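Local coordinates for protein DNA-dependent metalloprotease SPRTN (PDB 6MDX) that cleaves proteins covalently cross-linked to DNA during DNA synthesis, acting as a DNA-dependent zinc metalloendopeptidase that maintains genome integrity, at residues 17-22 and 37-42. Sequence-based numbering, arbitrary orientation.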
ATOM      1  N   ASP A  17      -7.549   8.166  13.523  1.00 19.51           N
ATOM      2  CA  ASP A  17      -7.034   9.439  13.138  1.00 16.04           C
ATOM      3  C   ASP A  17      -5.789   9.209  12.278  1.00 20.46           C
ATOM      4  O   ASP A  17      -4.699   9.073  12.795  1.00 18.46           O
ATOM      5  CB  ASP A  17      -6.720  10.324  14.340  1.00 22.21           C
ATOM      6  CG  ASP A  17      -6.248  11.725  14.003  1.00 23.17           C
ATOM      7  OD1 ASP A  17      -5.884  12.022  12.826  1.00 27.26           O
ATOM      8  OD2 ASP A  17      -6.272  12.548  14.933  1.00 30.63           O
ATOM      9  N   LEU A  18      -5.989   9.178  10.956  1.00 16.73           N
ATOM     10  CA  LEU A  18      -4.919   8.765  10.019  1.00 16.13           C
ATOM     11  C   LEU A  18      -3.750   9.739  10.079  1.00 13.33           C
ATOM     12  O   LEU A  18      -2.591   9.264  10.071  1.00 15.39           O
ATOM     13  CB  LEU A  18      -5.495   8.666   8.605  1.00 15.78           C
ATOM     14  CG  LEU A  18      -4.547   8.244   7.493  1.00 15.89           C
ATOM     15  CD1 LEU A  18      -3.798   6.979   7.817  1.00 19.94           C
ATOM     16  CD2 LEU A  18      -5.328   8.063   6.196  1.00 15.34           C
ATOM     17  N   GLN A  19      -3.997  11.050  10.075  1.00 14.05           N
ATOM     18  CA  GLN A  19      -2.943  12.016  10.071  1.00 15.60           C
ATOM     19  C   GLN A  19      -2.141  11.883  11.366  1.00 16.88           C
ATOM     20  O   GLN A  19      -0.900  11.873  11.332  1.00 19.81           O
ATOM     21  CB  GLN A  19      -3.448  13.441   9.862  1.00 21.96           C
ATOM     22  CG  GLN A  19      -4.136  13.638   8.531  1.00 33.04           C
ATOM     23  CD  GLN A  19      -3.267  13.177   7.389  1.00 40.60           C
ATOM     24  OE1 GLN A  19      -2.056  13.440   7.368  1.00 30.70           O
ATOM     25  NE2 GLN A  19      -3.897  12.494   6.434  1.00 24.01           N
ATOM     26  N   ALA A  20      -2.813  11.695  12.489  1.00 19.74           N
ATOM     27  CA  ALA A  20      -2.096  11.529  13.760  1.00 25.25           C
ATOM     28  C   ALA A  20      -1.189  10.298  13.736  1.00 18.23           C
ATOM     29  O   ALA A  20      -0.033  10.378  14.206  1.00 16.79           O
ATOM     30  CB  ALA A  20      -3.040  11.479  14.944  1.00 20.35           C
ATOM     31  N   LEU A  21      -1.669   9.185  13.183  1.00 16.37           N
ATOM     32  CA  LEU A  21      -0.879   7.953  13.125  1.00 10.95           C
ATOM     33  C   LEU A  21       0.350   8.211  12.254  1.00 13.48           C
ATOM     34  O   LEU A  21       1.421   7.760  12.602  1.00 11.63           O
ATOM     35  CB  LEU A  21      -1.702   6.810  12.526  1.00 14.11           C
ATOM     36  CG  LEU A  21      -2.831   6.282  13.417  1.00 15.05           C
ATOM     37  CD1 LEU A  21      -3.666   5.268  12.645  1.00 19.92           C
ATOM     38  CD2 LEU A  21      -2.295   5.638  14.695  1.00 18.87           C
ATOM     39  N   PHE A  22       0.161   8.848  11.102  1.00 10.67           N
ATOM     40  CA  PHE A  22       1.235   9.115  10.166  1.00 11.53           C
ATOM     41  C   PHE A  22       2.319   9.978  10.852  1.00 11.01           C
ATOM     42  O   PHE A  22       3.500   9.658  10.829  1.00 11.46           O
ATOM     43  CB  PHE A  22       0.745   9.783   8.873  1.00 12.14           C
ATOM     44  CG  PHE A  22       1.874  10.243   8.009  1.00 13.88           C
ATOM     45  CD1 PHE A  22       2.601   9.321   7.284  1.00 20.94           C
ATOM     46  CD2 PHE A  22       2.254  11.570   7.959  1.00 31.91           C
ATOM     47  CE1 PHE A  22       3.666   9.718   6.498  1.00 23.26           C
ATOM     48  CE2 PHE A  22       3.356  11.950   7.204  1.00 26.75           C
ATOM     49  CZ  PHE A  22       4.060  11.023   6.501  1.00 17.30           C
ATOM     50  N   VAL A  37       5.695  13.306   2.578  1.00 19.08           N
ATOM     51  CA  VAL A  37       4.799  12.258   2.060  1.00 13.50           C
ATOM     52  C   VAL A  37       3.373  12.576   2.504  1.00 13.84           C
ATOM     53  O   VAL A  37       3.113  12.945   3.643  1.00 18.23           O
ATOM     54  CB  VAL A  37       5.257  10.878   2.575  1.00 16.27           C
ATOM     55  CG1 VAL A  37       4.288   9.772   2.196  1.00 20.13           C
ATOM     56  CG2 VAL A  37       6.664  10.562   2.089  1.00 15.71           C
ATOM     57  N   GLU A  38       2.449  12.424   1.555  1.00 14.78           N
ATOM     58  CA  GLU A  38       1.032  12.737   1.702  1.00 14.63           C
ATOM     59  C   GLU A  38       0.286  11.413   1.936  1.00 11.87           C
ATOM     60  O   GLU A  38       0.391  10.563   1.084  1.00 19.38           O
ATOM     61  CB  GLU A  38       0.548  13.347   0.387  1.00 14.12           C
ATOM     62  CG  GLU A  38      -0.965  13.526   0.328  1.00 25.10           C
ATOM     63  CD  GLU A  38      -1.483  13.841  -1.064  1.00 30.18           C
ATOM     64  OE1 GLU A  38      -2.282  14.823  -1.193  1.00 45.57           O
ATOM     65  OE2 GLU A  38      -1.083  13.140  -2.030  1.00 30.01           O
ATOM     66  N   VAL A  39      -0.418  11.268   3.041  1.00 15.12           N
ATOM     67  CA  VAL A  39      -1.220  10.070   3.272  0.51 12.36           C
ATOM     68  C   VAL A  39      -2.690  10.481   3.334  1.00 13.53           C
ATOM     69  O   VAL A  39      -3.059  11.437   3.997  1.00 14.23           O
ATOM     70  CB  VAL A  39      -0.840   9.294   4.544  0.51 15.04           C
ATOM     71  CG1 VAL A  39      -1.262   9.989   5.838  0.51 17.75           C
ATOM     72  CG2 VAL A  39      -1.451   7.904   4.496  0.51 15.44           C
ATOM     73  N   LYS A  40      -3.553   9.758   2.605  1.00 11.45           N
ATOM     74  CA  LYS A  40      -4.985  10.028   2.614  1.00 10.42           C
ATOM     75  C   LYS A  40      -5.782   8.728   2.537  1.00 10.36           C
ATOM     76  O   LYS A  40      -5.282   7.749   1.984  1.00  9.73           O
ATOM     77  CB  LYS A  40      -5.387  10.925   1.440  1.00 10.47           C
ATOM     78  CG  LYS A  40      -4.780  12.326   1.496  1.00 15.77           C
ATOM     79  CD  LYS A  40      -5.131  13.185   0.330  1.00 25.18           C
ATOM     80  CE  LYS A  40      -4.631  14.617   0.510  1.00 41.17           C
ATOM     81  NZ  LYS A  40      -5.393  15.376   1.531  1.00 53.82           N
ATOM     82  N   TRP A  41      -7.024   8.786   3.052  1.00  9.81           N
ATOM     83  CA  TRP A  41      -8.024   7.808   2.770  1.00 10.53           C
ATOM     84  C   TRP A  41      -8.452   7.932   1.320  1.00 12.25           C
ATOM     85  O   TRP A  41      -8.490   9.024   0.734  1.00 12.51           O
ATOM     86  CB  TRP A  41      -9.238   7.977   3.649  1.00 10.38           C
ATOM     87  CG  TRP A  41      -9.053   7.657   5.094  1.00 11.24           C
ATOM     88  CD1 TRP A  41      -8.969   8.555   6.129  1.00 14.82           C
ATOM     89  CD2 TRP A  41      -8.985   6.361   5.696  1.00 12.51           C
ATOM     90  NE1 TRP A  41      -8.858   7.896   7.326  1.00 16.38           N
ATOM     91  CE2 TRP A  41      -8.859   6.551   7.088  1.00 12.96           C
ATOM     92  CE3 TRP A  41      -8.971   5.061   5.193  1.00 11.54           C
ATOM     93  CZ2 TRP A  41      -8.720   5.480   7.960  1.00 14.33           C
ATOM     94  CZ3 TRP A  41      -8.917   4.001   6.061  1.00 13.20           C
ATOM     95  CH2 TRP A  41      -8.763   4.212   7.426  1.00 12.99           C
ATOM     96  N   SER A  42      -8.794   6.763   0.754  1.00  9.97           N
ATOM     97  CA  SER A  42      -9.512   6.680  -0.517  1.00 12.17           C
ATOM     98  C   SER A  42     -10.889   6.073  -0.236  1.00 12.97           C
ATOM     99  O   SER A  42     -10.970   4.982   0.296  1.00 12.85           O
ATOM    100  CB  SER A  42      -8.736   5.899  -1.505  1.00 15.60           C
ATOM    101  OG  SER A  42      -9.573   5.651  -2.632  1.00 15.67           O
TER
HETATM  102  O   HOH W   1      -8.681   9.511   9.786  1.00 15.81           O
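Val39 and Leu18 face each other where the first turn of helix 18-29 packs on strand 38-42, an outer strand of the three-stranded sheet in the SprT-like protease domain; the two short segments run roughly antiparallel, 147° between their directions. Branched at CB, valine suits an extended strand and offers the helix two methyls. In the conformer described, Val39 CG1 lies between its own backbone N and carbonyl carbon, a rotamer that places it among Leu18, Gln19 and Phe22, 3.6 Å from Phe22 CB. Phe22, one turn after Leu18, crosses Val37 at about a right angle, with Phe22 CZ 3.6 Å from Val37 O and also against Val37 CB.

Leu18, with CG anti to its backbone N (chi1 -180°), directs CD2 over one face of the Trp41 indole, a CH-pi contact 3.7 Å from the centroid of the five-membered ring. Tryptophan suits this place by pairing a flat face for the methyl with an N-H: at the ring edge, in plane, one water accepts from Trp41 NE1 and from Leu18 N. A leucine in place of Trp41 would probably leave this water without one of its donors and Leu18 CD2 without the flat face it rests on.

Gln19, bent at chi2, is long enough to bring NE2 to Val39 O at 2.8 Å (160°). Val39 O lies in the Gln19 amide plane, while NE2 is tilted from the Val39 carbonyl plane. Beyond the contact, Val39 touches Leu80 and Phe22 touches Met84, both on helix 73-91, which carries catalytic Glu83. Apolar packing thus joins helix to sheet, while Gln19 and the shared water satisfy polar backbone atoms beside it.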